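Local coordinates for putative iron binding protein (Bordetella pertussis Tohama I, PDB 1Y9U) that binds ferric iron through tyrosine side chains and probably serves as the periplasmic solute-binding component of an iron uptake system, at residues 6-11 against 30-35; 13-18 against 36-41; 133-138 against 171-176; 163-168 against 317-322. All coordinates share one frame; numbering follows the deposited sequence.

Interaction 1. Residues 6-11 against 30-35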
loop_
_atom_site.group_PDB
_atom_site.type_symbol
_atom_site.label_atom_id
_atom_site.label_comp_id
_atom_site.label_asym_id
_atom_site.label_seq_id
_atom_site.Cartn_x
_atom_site.Cartn_y
_atom_site.Cartn_z
ATOM N N ASP A 6 7.395 -30.354 -8.981
ATOM C CA ASP A 6 5.936 -30.605 -8.801
ATOM C C ASP A 6 5.117 -29.297 -8.690
ATOM O O ASP A 6 4.792 -28.741 -9.712
ATOM C CB ASP A 6 5.666 -31.583 -7.643
ATOM C CG ASP A 6 5.121 -32.922 -8.122
ATOM O OD1 ASP A 6 5.696 -33.503 -9.081
ATOM O OD2 ASP A 6 4.127 -33.481 -7.602
ATOM N N GLU A 7 4.807 -28.815 -7.480
ATOM C CA GLU A 7 3.804 -27.750 -7.305
ATOM C C GLU A 7 4.020 -26.813 -6.105
ATOM O O GLU A 7 4.803 -27.072 -5.188
ATOM C CB GLU A 7 2.381 -28.350 -7.241
ATOM C CG GLU A 7 2.113 -29.193 -6.008
ATOM C CD GLU A 7 0.677 -29.691 -5.904
ATOM O OE1 GLU A 7 -0.141 -29.435 -6.812
ATOM O OE2 GLU A 7 0.376 -30.340 -4.883
ATOM N N VAL A 8 3.269 -25.715 -6.135
ATOM C CA VAL A 8 3.269 -24.715 -5.074
ATOM C C VAL A 8 1.905 -24.032 -5.104
ATOM O O VAL A 8 1.385 -23.705 -6.174
ATOM C CB VAL A 8 4.430 -23.691 -5.264
ATOM C CG1 VAL A 8 4.241 -22.823 -6.506
ATOM C CG2 VAL A 8 4.635 -22.850 -4.026
ATOM N N SER A 9 1.348 -23.813 -3.920
ATOM C CA SER A 9 0.035 -23.198 -3.798
ATOM C C SER A 9 0.122 -21.784 -3.210
ATOM O O SER A 9 0.581 -21.586 -2.102
ATOM C CB SER A 9 -0.897 -24.071 -2.954
ATOM O OG SER A 9 -1.136 -25.305 -3.610
ATOM N N LEU A 10 -0.349 -20.818 -3.986
ATOM C CA LEU A 10 -0.385 -19.413 -3.563
ATOM C C LEU A 10 -1.789 -19.047 -3.138
ATOM O O LEU A 10 -2.684 -19.022 -3.966
ATOM C CB LEU A 10 0.046 -18.522 -4.718
ATOM C CG LEU A 10 -0.043 -17.001 -4.468
ATOM C CD1 LEU A 10 0.916 -16.553 -3.377
ATOM C CD2 LEU A 10 0.209 -16.250 -5.765
ATOM N N TYR A 11 -1.972 -18.772 -1.857
ATOM C CA TYR A 11 -3.237 -18.230 -1.361
ATOM C C TYR A 11 -3.099 -16.714 -1.366
ATOM O O TYR A 11 -2.225 -16.183 -0.691
ATOM C CB TYR A 11 -3.519 -18.686 0.071
ATOM C CG TYR A 11 -4.050 -20.104 0.249
ATOM C CD1 TYR A 11 -3.640 -21.157 -0.567
ATOM C CD2 TYR A 11 -4.946 -20.385 1.267
ATOM C CE1 TYR A 11 -4.123 -22.438 -0.368
ATOM C CE2 TYR A 11 -5.426 -21.664 1.463
ATOM C CZ TYR A 11 -5.017 -22.671 0.643
ATOM O OH TYR A 11 -5.495 -23.942 0.854
ATOM N N SER A 30 10.377 -22.701 -14.419
ATOM C CA SER A 30 10.762 -23.612 -13.352
ATOM C C SER A 30 10.249 -25.051 -13.511
ATOM O O SER A 30 10.818 -25.996 -12.950
ATOM C CB SER A 30 10.291 -23.055 -12.007
ATOM O OG SER A 30 8.880 -23.218 -11.850
ATOM N N GLY A 31 9.167 -25.214 -14.253
ATOM C CA GLY A 31 8.445 -26.481 -14.280
ATOM C C GLY A 31 7.601 -26.798 -13.055
ATOM O O GLY A 31 7.070 -27.897 -12.935
ATOM N N ILE A 32 7.469 -25.842 -12.143
ATOM C CA ILE A 32 6.652 -25.994 -10.950
ATOM C C ILE A 32 5.255 -25.469 -11.279
ATOM O O ILE A 32 5.106 -24.339 -11.717
ATOM C CB ILE A 32 7.246 -25.200 -9.766
ATOM C CG1 ILE A 32 8.664 -25.687 -9.432
ATOM C CG2 ILE A 32 6.339 -25.300 -8.546
ATOM C CD1 ILE A 32 9.462 -24.700 -8.582
ATOM N N LYS A 33 4.250 -26.323 -11.117
ATOM C CA LYS A 33 2.856 -25.937 -11.298
ATOM C C LYS A 33 2.483 -24.995 -10.151
ATOM O O LYS A 33 2.744 -25.297 -8.999
ATOM C CB LYS A 33 1.968 -27.197 -11.282
ATOM C CG LYS A 33 0.455 -26.940 -11.274
ATOM C CD LYS A 33 -0.355 -28.255 -11.264
ATOM C CE LYS A 33 -0.106 -29.088 -10.000
ATOM N NZ LYS A 33 -1.162 -30.120 -9.704
ATOM N N VAL A 34 1.894 -23.847 -10.487
ATOM C CA VAL A 34 1.411 -22.915 -9.486
ATOM C C VAL A 34 -0.105 -23.039 -9.362
ATOM O O VAL A 34 -0.807 -22.890 -10.346
ATOM C CB VAL A 34 1.792 -21.473 -9.845
ATOM C CG1 VAL A 34 1.271 -20.521 -8.790
ATOM C CG2 VAL A 34 3.309 -21.355 -9.962
ATOM N N ASN A 35 -0.580 -23.328 -8.154
ATOM C CA ASN A 35 -2.010 -23.330 -7.847
ATOM C C ASN A 35 -2.366 -21.995 -7.234
ATOM O O ASN A 35 -1.899 -21.672 -6.149
ATOM C CB ASN A 35 -2.353 -24.438 -6.867
ATOM C CG ASN A 35 -1.890 -25.803 -7.351
ATOM O OD1 ASN A 35 -2.170 -26.190 -8.481
ATOM N ND2 ASN A 35 -1.154 -26.509 -6.507
#
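Glu7, Val8 and Ser9 pair in parallel with Lys33, Val34 and Asn35, joining the first two strands of the chain in a beta-alpha-beta unit. The strand axes come within 4.7 Å and their directions differ by 26°. Backbone bonds run in the regular parallel pattern. Lys33 N donates to Asp6 O, and Val8 N to Lys33 O. Asn35 N then donates to Val8 O at 2.8 Å, and Leu10 N to Asn35 O. On the face that carries Glu7, Lys33, Ser9 and Asn35 the contact is polar. The amide of Asn35 spends both N-H groups across the strands. Asn35 ND2 reaches Glu7 OE1 at 3.1 Å and Ser9 OG also at 3.1 Å. Both acceptors lie close to the amide plane, which should fix its rotation. Glu7 OE1 is met from above its carboxylate plane, and the two planes stand 88° apart. Lys33 runs alongside Glu7, and its bend at chi3 (63°) brings Lys33 NZ to Glu7 OE1 in a salt bridge of 3.1 Å, weak as a hydrogen bond. On the face of Val8 and Val34 the contact is apolar. Val8 CG1 touches Val34 CG2 at 3.9 Å, and Ile32 CG2 reaches it from the preceding loop at 3.8 Å. Asn253 and Leu257 of helix 251-261 touch Val8. Helix 20-30 makes the crossover between the strands, and strand 58-62 is the other neighbour of 7-12.

Interaction 2. Residues 13-18 against 36-41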
loop_
_atom_site.group_PDB
_atom_site.type_symbol
_atom_site.label_atom_id
_atom_site.label_comp_id
_atom_site.label_asym_id
_atom_site.label_seq_id
_atom_site.Cartn_x
_atom_site.Cartn_y
_atom_site.Cartn_z
ATOM N N THR A 13 -5.143 -12.711 -1.516
ATOM C CA THR A 13 -6.307 -11.834 -1.451
ATOM C C THR A 13 -6.266 -10.799 -2.571
ATOM O O THR A 13 -7.187 -9.976 -2.701
ATOM C CB THR A 13 -6.399 -11.128 -0.093
ATOM O OG1 THR A 13 -5.345 -10.154 0.024
ATOM C CG2 THR A 13 -6.215 -12.098 1.100
ATOM N N ARG A 14 -5.178 -10.790 -3.344
ATOM C CA ARG A 14 -5.068 -9.963 -4.548
ATOM C C ARG A 14 -5.644 -10.699 -5.746
ATOM O O ARG A 14 -5.328 -11.885 -5.937
ATOM C CB ARG A 14 -3.598 -9.625 -4.833
ATOM C CG ARG A 14 -2.870 -8.998 -3.672
ATOM C CD ARG A 14 -1.814 -7.996 -4.124
ATOM N NE ARG A 14 -2.465 -6.732 -4.501
ATOM C CZ ARG A 14 -1.817 -5.600 -4.756
ATOM N NH1 ARG A 14 -0.493 -5.555 -4.740
ATOM N NH2 ARG A 14 -2.490 -4.517 -5.048
ATOM N N GLU A 15 -6.402 -9.990 -6.589
ATOM C CA GLU A 15 -7.130 -10.609 -7.705
ATOM C C GLU A 15 -6.092 -11.363 -8.516
ATOM O O GLU A 15 -5.063 -10.781 -8.861
ATOM C CB GLU A 15 -7.810 -9.583 -8.653
ATOM C CG GLU A 15 -8.776 -8.529 -8.095
ATOM C CD GLU A 15 -9.841 -9.047 -7.134
ATOM O OE1 GLU A 15 -9.561 -9.084 -5.910
ATOM O OE2 GLU A 15 -10.981 -9.369 -7.589
ATOM N N PRO A 16 -6.325 -12.637 -8.824
ATOM C CA PRO A 16 -5.367 -13.402 -9.635
ATOM C C PRO A 16 -4.938 -12.726 -10.949
ATOM O O PRO A 16 -3.851 -13.020 -11.447
ATOM C CB PRO A 16 -6.095 -14.732 -9.912
ATOM C CG PRO A 16 -7.413 -14.674 -9.215
ATOM C CD PRO A 16 -7.468 -13.458 -8.384
ATOM N N LYS A 17 -5.747 -11.832 -11.512
ATOM C CA LYS A 17 -5.365 -11.215 -12.781
ATOM C C LYS A 17 -4.223 -10.193 -12.666
ATOM O O LYS A 17 -3.521 -9.956 -13.637
ATOM C CB LYS A 17 -6.576 -10.621 -13.503
ATOM C CG LYS A 17 -7.519 -11.670 -14.128
ATOM C CD LYS A 17 -6.807 -12.855 -14.838
ATOM C CE LYS A 17 -6.750 -14.093 -13.935
ATOM N NZ LYS A 17 -6.050 -15.248 -14.550
ATOM N N LEU A 18 -4.008 -9.634 -11.478
ATOM C CA LEU A 18 -2.825 -8.807 -11.200
ATOM C C LEU A 18 -1.517 -9.603 -11.274
ATOM O O LEU A 18 -0.437 -9.030 -11.461
ATOM C CB LEU A 18 -2.922 -8.191 -9.795
ATOM C CG LEU A 18 -4.055 -7.190 -9.532
ATOM C CD1 LEU A 18 -4.096 -6.861 -8.051
ATOM C CD2 LEU A 18 -3.902 -5.921 -10.377
ATOM N N THR A 36 -3.187 -21.228 -7.936
ATOM C CA THR A 36 -3.588 -19.900 -7.486
ATOM C C THR A 36 -4.929 -20.050 -6.798
ATOM O O THR A 36 -5.906 -20.453 -7.431
ATOM C CB THR A 36 -3.719 -18.930 -8.667
ATOM O OG1 THR A 36 -2.459 -18.773 -9.338
ATOM C CG2 THR A 36 -4.059 -17.519 -8.170
ATOM N N VAL A 37 -4.961 -19.744 -5.507
ATOM C CA VAL A 37 -6.162 -19.820 -4.683
ATOM C C VAL A 37 -6.535 -18.416 -4.214
ATOM O O VAL A 37 -5.914 -17.866 -3.315
ATOM C CB VAL A 37 -5.977 -20.759 -3.479
ATOM C CG1 VAL A 37 -7.236 -20.773 -2.604
ATOM C CG2 VAL A 37 -5.653 -22.183 -3.958
ATOM N N PHE A 38 -7.587 -17.867 -4.814
ATOM C CA PHE A 38 -8.059 -16.529 -4.505
ATOM C C PHE A 38 -8.925 -16.573 -3.248
ATOM O O PHE A 38 -9.946 -17.296 -3.197
ATOM C CB PHE A 38 -8.837 -15.982 -5.696
ATOM C CG PHE A 38 -9.434 -14.609 -5.470
ATOM C CD1 PHE A 38 -8.665 -13.557 -4.995
ATOM C CD2 PHE A 38 -10.772 -14.371 -5.754
ATOM C CE1 PHE A 38 -9.226 -12.313 -4.795
ATOM C CE2 PHE A 38 -11.327 -13.122 -5.542
ATOM C CZ PHE A 38 -10.553 -12.098 -5.078
ATOM N N VAL A 39 -8.525 -15.814 -2.239
ATOM C CA VAL A 39 -9.254 -15.710 -0.979
ATOM C C VAL A 39 -9.657 -14.244 -0.764
ATOM O O VAL A 39 -8.885 -13.442 -0.217
ATOM C CB VAL A 39 -8.413 -16.229 0.204
ATOM C CG1 VAL A 39 -9.214 -16.208 1.489
ATOM C CG2 VAL A 39 -7.873 -17.642 -0.088
ATOM N N LYS A 40 -10.865 -13.899 -1.201
ATOM C CA LYS A 40 -11.329 -12.501 -1.193
ATOM C C LYS A 40 -11.209 -11.832 0.199
ATOM O O LYS A 40 -10.700 -10.706 0.333
ATOM C CB LYS A 40 -12.763 -12.409 -1.749
ATOM C CG LYS A 40 -13.789 -13.357 -1.094
ATOM C CD LYS A 40 -14.395 -14.385 -2.068
ATOM C CE LYS A 40 -13.628 -15.721 -2.066
ATOM N NZ LYS A 40 -14.517 -16.847 -2.458
ATOM N N ASP A 41 -11.642 -12.536 1.234
ATOM C CA ASP A 41 -11.424 -12.079 2.608
ATOM C C ASP A 41 -11.307 -13.263 3.569
ATOM O O ASP A 41 -11.570 -14.399 3.190
ATOM C CB ASP A 41 -12.542 -11.116 3.038
ATOM C CG ASP A 41 -12.002 -9.801 3.574
ATOM O OD1 ASP A 41 -11.325 -9.820 4.631
ATOM O OD2 ASP A 41 -12.185 -8.704 3.001
HETATM O O HOH W 1 -9.430 -9.230 -1.411
#
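Phe38 and Pro16 meet ring to ring, crossing at about a right angle. Pro16 CD sits over one face of the Phe38 ring, 4.0 Å from its centroid and 30° off the normal, a CH-pi contact. The carboxylate of Glu15 stands almost upright to the same ring, with the planes 87° apart. Glu15 OE1 approaches Phe38 CZ obliquely at 3.3 Å. Thr13 O lies at the ring edge, 3.7 Å from Phe38 CE1. Phe38 CG is anti to the backbone N (chi1 177°), which carries the ring to the loop at 13-16. Beside the ring, Pro16 CB rests on Thr36 CG2 at 3.9 Å. At the far end Thr13 lies against Val39. Thr13 CG2 and Thr13 CA both come to 3.3 Å from Val39 O, the latter as a CA-H...O contact. No direct hydrogen bond links the segments. Water 1 bridges them instead, donating to Thr13 O at 2.7 Å and to Lys40 O at 2.6 Å. Further out, Thr13 OG1 is hydrogen-bonded to Thr61 OG1. Arg14 turns from the contact and forms a salt bridge with Glu276; its side chain is about 6 Å from that of Tyr199, which binds ferric iron in another structure of this protein. The contact thus lies where strand 33-38 ends, against the loop leading from strand 7-12 into helix 20-30, with Leu43 of helix 43-50 touching Thr13.

Interaction 3. Residues 133-138 against 171-176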
loop_
_atom_site.group_PDB
_atom_site.type_symbol
_atom_site.label_atom_id
_atom_site.label_comp_id
_atom_site.label_asym_id
_atom_site.label_seq_id
_atom_site.Cartn_x
_atom_site.Cartn_y
_atom_site.Cartn_z
ATOM N N LYS A 133 -10.491 23.746 1.212
ATOM C CA LYS A 133 -9.740 23.409 0.006
ATOM C C LYS A 133 -9.218 21.970 -0.045
ATOM O O LYS A 133 -8.520 21.609 -0.985
ATOM C CB LYS A 133 -8.572 24.374 -0.200
ATOM C CG LYS A 133 -8.994 25.822 -0.418
ATOM C CD LYS A 133 -7.793 26.724 -0.589
ATOM C CE LYS A 133 -8.214 28.112 -1.104
ATOM N NZ LYS A 133 -7.049 29.008 -1.356
ATOM N N VAL A 134 -9.556 21.163 0.945
ATOM C CA VAL A 134 -9.040 19.790 1.083
ATOM C C VAL A 134 -10.130 18.734 0.919
ATOM O O VAL A 134 -11.183 18.825 1.512
ATOM C CB VAL A 134 -8.367 19.604 2.474
ATOM C CG1 VAL A 134 -7.828 18.201 2.624
ATOM C CG2 VAL A 134 -7.267 20.633 2.680
ATOM N N CYS A 135 -9.839 17.722 0.101
ATOM C CA CYS A 135 -10.695 16.548 -0.034
ATOM C C CYS A 135 -9.980 15.309 0.503
ATOM O O CYS A 135 -8.767 15.147 0.320
ATOM C CB CYS A 135 -11.062 16.278 -1.490
ATOM S SG CYS A 135 -12.243 17.410 -2.247
ATOM N N ILE A 136 -10.748 14.427 1.122
ATOM C CA ILE A 136 -10.248 13.162 1.643
ATOM C C ILE A 136 -11.401 12.203 1.876
ATOM O O ILE A 136 -12.529 12.644 2.115
ATOM C CB ILE A 136 -9.426 13.394 2.931
ATOM C CG1 ILE A 136 -8.520 12.206 3.227
ATOM C CG2 ILE A 136 -10.334 13.701 4.112
ATOM C CD1 ILE A 136 -7.591 12.409 4.424
ATOM N N ARG A 137 -11.123 10.899 1.785
ATOM C CA ARG A 137 -12.120 9.894 2.160
ATOM C C ARG A 137 -12.206 9.747 3.684
ATOM O O ARG A 137 -11.441 10.345 4.420
ATOM C CB ARG A 137 -11.772 8.557 1.501
ATOM C CG ARG A 137 -10.663 7.776 2.184
ATOM C CD ARG A 137 -10.220 6.554 1.438
ATOM N NE ARG A 137 -11.335 5.661 1.177
ATOM C CZ ARG A 137 -11.393 4.843 0.127
ATOM N NH1 ARG A 137 -10.392 4.797 -0.750
ATOM N NH2 ARG A 137 -12.447 4.060 -0.028
ATOM N N SER A 138 -13.127 8.911 4.151
ATOM C CA SER A 138 -13.298 8.668 5.586
ATOM C C SER A 138 -11.988 8.492 6.315
ATOM O O SER A 138 -11.111 7.732 5.888
ATOM C CB SER A 138 -14.135 7.408 5.789
ATOM O OG SER A 138 -14.121 6.997 7.132
ATOM N N LEU A 171 -11.660 20.543 5.578
ATOM C CA LEU A 171 -12.332 19.776 4.538
ATOM C C LEU A 171 -13.347 20.589 3.774
ATOM O O LEU A 171 -14.133 21.341 4.341
ATOM C CB LEU A 171 -12.954 18.494 5.098
ATOM C CG LEU A 171 -11.963 17.525 5.767
ATOM C CD1 LEU A 171 -12.683 16.266 6.200
ATOM C CD2 LEU A 171 -10.772 17.208 4.872
ATOM N N ALA A 172 -13.347 20.406 2.451
ATOM C CA ALA A 172 -14.301 21.058 1.562
ATOM C C ALA A 172 -15.654 20.382 1.585
ATOM O O ALA A 172 -16.657 20.995 1.249
ATOM C CB ALA A 172 -13.755 21.046 0.132
ATOM N N ARG A 173 -15.667 19.107 1.937
ATOM C CA ARG A 173 -16.886 18.325 2.028
ATOM C C ARG A 173 -16.584 17.176 2.998
ATOM O O ARG A 173 -15.445 16.995 3.423
ATOM C CB ARG A 173 -17.396 17.859 0.640
ATOM C CG ARG A 173 -16.352 17.440 -0.389
ATOM C CD ARG A 173 -15.761 16.121 -0.103
ATOM N NE ARG A 173 -15.096 15.503 -1.253
ATOM C CZ ARG A 173 -14.449 14.352 -1.163
ATOM N NH1 ARG A 173 -14.382 13.734 0.015
ATOM N NH2 ARG A 173 -13.874 13.816 -2.229
ATOM N N LYS A 174 -17.593 16.410 3.367
ATOM C CA LYS A 174 -17.421 15.423 4.408
ATOM C C LYS A 174 -16.450 14.341 3.920
ATOM O O LYS A 174 -16.332 14.053 2.717
ATOM C CB LYS A 174 -18.791 14.873 4.852
ATOM C CG LYS A 174 -18.937 13.394 5.082
ATOM C CD LYS A 174 -20.104 12.827 4.267
ATOM C CE LYS A 174 -20.608 11.457 4.724
ATOM N NZ LYS A 174 -21.318 10.736 3.623
ATOM N N ALA A 175 -15.713 13.786 4.873
ATOM C CA ALA A 175 -14.776 12.710 4.612
ATOM C C ALA A 175 -15.567 11.461 4.252
ATOM O O ALA A 175 -16.107 10.764 5.123
ATOM C CB ALA A 175 -13.902 12.494 5.819
ATOM N N ALA A 176 -15.622 11.196 2.951
ATOM C CA ALA A 176 -16.487 10.169 2.386
ATOM C C ALA A 176 -15.994 9.875 0.973
ATOM O O ALA A 176 -15.097 10.541 0.478
ATOM C CB ALA A 176 -17.953 10.648 2.370
HETATM O O HOH W 2 -13.285 15.521 2.354
#
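Val134 is bridged to Leu171, and the one direct backbone bond runs from Ala172 N to Val134 O at 2.8 Å, with an N-H...O angle of 170°. Val134 CG1 touches Leu171 CD2 at 3.8 Å. Cys135 comes next, in a disulfide with Cys191. Its CB lies over one face of the Arg173 guanidinium, offset toward the rim, and Cys135 SG is 3.6 Å from Arg173 NE. A bend at chi2 (75°) folds the Arg173 chain back to this place. Ile136 binds through water 2, which accepts from Ile136 N at 3.0 Å and donates to Arg173 O at 2.8 Å. Ile136 CG2 presses on Leu171 CD2 at 3.6 Å and also faces Ala175 CB. Its carbonyl oxygen lies near Arg173 NH1 and takes a CA-H...O contact from Ala175. Arg137 and Ser138 continue with backbone contacts of the same kind, Arg137 CA to Ala176 O at 3.5 Å and Ser138 CA to Ala175 O. The Arg137 side chain turns from the contact toward Tyr143 of the iron site. Ser138 OG is hydrogen-bonded to Asp322. Arg173 has its main partner in Asp185 of helix 179-187, a salt bridge through NE. Arg173 NH1 also donates weakly to Lys174 O and Ala176 O. The arginine therefore lies over the disulfide cysteine and bonds weakly back to its own loop; its charge is probably balanced by Asp185.

Interaction 4. Residues 163-168 against 317-322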
loop_
_atom_site.group_PDB
_atom_site.type_symbol
_atom_site.label_atom_id
_atom_site.label_comp_id
_atom_site.label_asym_id
_atom_site.label_seq_id
_atom_site.Cartn_x
_atom_site.Cartn_y
_atom_site.Cartn_z
ATOM N N TRP A 163 -3.231 17.750 14.326
ATOM C CA TRP A 163 -3.273 17.616 12.872
ATOM C C TRP A 163 -4.646 17.175 12.401
ATOM O O TRP A 163 -5.212 17.772 11.498
ATOM C CB TRP A 163 -2.209 16.628 12.419
ATOM C CG TRP A 163 -2.099 16.488 10.933
ATOM C CD1 TRP A 163 -1.484 17.349 10.099
ATOM C CD2 TRP A 163 -2.651 15.448 10.114
ATOM N NE1 TRP A 163 -1.589 16.916 8.800
ATOM C CE2 TRP A 163 -2.288 15.736 8.784
ATOM C CE3 TRP A 163 -3.377 14.284 10.382
ATOM C CZ2 TRP A 163 -2.635 14.903 7.714
ATOM C CZ3 TRP A 163 -3.737 13.465 9.318
ATOM C CH2 TRP A 163 -3.354 13.782 8.007
ATOM N N LEU A 164 -5.189 16.132 13.009
ATOM C CA LEU A 164 -6.511 15.640 12.636
ATOM C C LEU A 164 -7.584 16.711 12.752
ATOM O O LEU A 164 -8.423 16.853 11.866
ATOM C CB LEU A 164 -6.904 14.411 13.458
ATOM C CG LEU A 164 -6.192 13.114 13.055
ATOM C CD1 LEU A 164 -6.373 12.073 14.138
ATOM C CD2 LEU A 164 -6.705 12.624 11.683
ATOM N N ARG A 165 -7.574 17.462 13.854
ATOM C CA ARG A 165 -8.567 18.516 14.048
ATOM C C ARG A 165 -8.407 19.635 12.993
ATOM O O ARG A 165 -9.396 20.138 12.478
ATOM C CB ARG A 165 -8.462 19.103 15.445
ATOM C CG ARG A 165 -8.948 18.214 16.537
ATOM C CD ARG A 165 -8.963 18.942 17.899
ATOM N NE ARG A 165 -9.116 17.995 18.982
ATOM C CZ ARG A 165 -10.262 17.423 19.307
ATOM N NH1 ARG A 165 -11.390 17.735 18.684
ATOM N NH2 ARG A 165 -10.309 16.528 20.280
ATOM N N GLY A 166 -7.176 19.976 12.640
ATOM C CA GLY A 166 -6.919 21.016 11.665
ATOM C C GLY A 166 -7.322 20.572 10.259
ATOM O O GLY A 166 -7.854 21.343 9.481
ATOM N N VAL A 167 -7.042 19.308 9.928
ATOM C CA VAL A 167 -7.430 18.767 8.632
ATOM C C VAL A 167 -8.946 18.680 8.525
ATOM O O VAL A 167 -9.539 19.136 7.529
ATOM C CB VAL A 167 -6.785 17.404 8.383
ATOM C CG1 VAL A 167 -7.356 16.715 7.124
ATOM C CG2 VAL A 167 -5.294 17.558 8.241
ATOM N N LYS A 168 -9.591 18.162 9.568
ATOM C CA LYS A 168 -11.051 18.130 9.604
ATOM C C LYS A 168 -11.635 19.515 9.296
ATOM O O LYS A 168 -12.553 19.671 8.494
ATOM C CB LYS A 168 -11.571 17.600 10.953
ATOM C CG LYS A 168 -13.088 17.656 11.082
ATOM C CD LYS A 168 -13.573 17.334 12.465
ATOM C CE LYS A 168 -15.087 17.487 12.498
ATOM N NZ LYS A 168 -15.729 17.146 13.816
ATOM N N ASP A 317 -11.763 8.884 15.728
ATOM C CA ASP A 317 -13.100 8.919 16.321
ATOM C C ASP A 317 -13.249 10.025 17.378
ATOM O O ASP A 317 -14.286 10.701 17.414
ATOM C CB ASP A 317 -13.464 7.569 16.922
ATOM C CG ASP A 317 -14.926 7.420 17.141
ATOM O OD1 ASP A 317 -15.716 7.545 16.171
ATOM O OD2 ASP A 317 -15.375 7.156 18.266
ATOM N N LYS A 318 -12.203 10.234 18.174
ATOM C CA LYS A 318 -12.192 11.277 19.207
ATOM C C LYS A 318 -12.493 12.633 18.609
ATOM O O LYS A 318 -13.277 13.405 19.142
ATOM C CB LYS A 318 -10.826 11.319 19.899
ATOM C CG LYS A 318 -10.708 12.368 21.032
ATOM C CD LYS A 318 -9.309 12.461 21.604
ATOM C CE LYS A 318 -9.274 13.397 22.815
ATOM N NZ LYS A 318 -7.907 13.573 23.313
ATOM N N VAL A 319 -11.867 12.933 17.479
ATOM C CA VAL A 319 -12.024 14.232 16.846
ATOM C C VAL A 319 -13.276 14.352 15.969
ATOM O O VAL A 319 -13.547 15.435 15.427
ATOM C CB VAL A 319 -10.757 14.676 16.057
ATOM C CG1 VAL A 319 -9.504 14.530 16.892
ATOM C CG2 VAL A 319 -10.616 13.941 14.742
ATOM N N GLY A 320 -14.013 13.266 15.790
ATOM C CA GLY A 320 -15.215 13.282 14.971
ATOM C C GLY A 320 -14.873 13.653 13.529
ATOM O O GLY A 320 -15.555 14.438 12.895
ATOM N N PHE A 321 -13.789 13.072 13.026
ATOM C CA PHE A 321 -13.233 13.431 11.716
ATOM C C PHE A 321 -14.238 13.331 10.579
ATOM O O PHE A 321 -14.189 14.138 9.656
ATOM C CB PHE A 321 -12.046 12.538 11.414
ATOM C CG PHE A 321 -11.220 12.993 10.248
ATOM C CD1 PHE A 321 -11.448 12.491 8.982
ATOM C CD2 PHE A 321 -10.204 13.924 10.408
ATOM C CE1 PHE A 321 -10.670 12.907 7.904
ATOM C CE2 PHE A 321 -9.431 14.323 9.341
ATOM C CZ PHE A 321 -9.670 13.821 8.091
ATOM N N ASP A 322 -15.136 12.354 10.625
ATOM C CA ASP A 322 -16.081 12.127 9.538
ATOM C C ASP A 322 -17.388 12.911 9.681
ATOM O O ASP A 322 -18.270 12.794 8.833
ATOM C CB ASP A 322 -16.419 10.641 9.413
ATOM C CG ASP A 322 -15.278 9.812 8.866
ATOM O OD1 ASP A 322 -14.197 10.359 8.531
ATOM O OD2 ASP A 322 -15.414 8.575 8.741
HETATM O O HOH W 3 -13.872 16.225 19.277
HETATM O O HOH W 4 -13.997 18.048 15.944
#
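The end of helix 303-318 and the turn after it lie against helix 157-170, with Arg165 nearest Val319 and Lys168 nearest Phe321. Lys168 makes the direct hydrogen bonds. With CG anti to the backbone N (chi1 175°) and the chain extended beyond it, Lys168 NZ reaches Gly320 O at 2.9 Å and Val319 O at 3.2 Å. The first is met from above the carbonyl plane, the second in plane. Water 4 also joins NZ to Val319 O. These oxygens belong to the turn that ends the helix, where Gly320 takes positive phi in a Schellman motif. A lysine of helix 157-170 thus holds the turn that follows helix 303-318. Val319 points into the contact. Its CG1 lies over one face of the Arg165 guanidinium, 3.8 Å above the plane, and its CG2 meets Leu164 CB. Water 3, at the guanidinium edge, accepts from Arg165 NH1 and donates to Lys318 O. Glu161 pairs with both Arg165 and Lys318, so it probably offsets their like charges. Phe321 lies beside the helix, edge on to Val167 and to Leu164 O. Val167 CG1 is 3.8 Å from Phe321 CZ. The Leu164 side chain crosses Phe321 at about a right angle, with Leu164 CD2 3.9 Å from Phe321 CD2.

In the fold
Interactions 1 and 2 share strand 33-38. Interaction 1 pairs it with strand 7-12 in regular parallel fashion; interaction 2 packs its end against the loop after 7-12, with ring packing and a water in place of direct bonds. They touch through Leu10 O and Val37 N. Interactions 3 and 4 lie across the chain's centre from interaction 1, whose centre is 45 Å from that of 3. These two also touch, through Ser138 and Asp322 and through Ala175 and Phe321. All four are partly buried: Val8, Ile136 and Phe321 are buried, Lys33, Glu15 and Arg165 exposed. Interaction 4 joins helix to helix end through a lysine, while interaction 3 has one backbone bond beside a disulfide. Residues 13-18 and 133-138 lead closest to the iron-binding tyrosines.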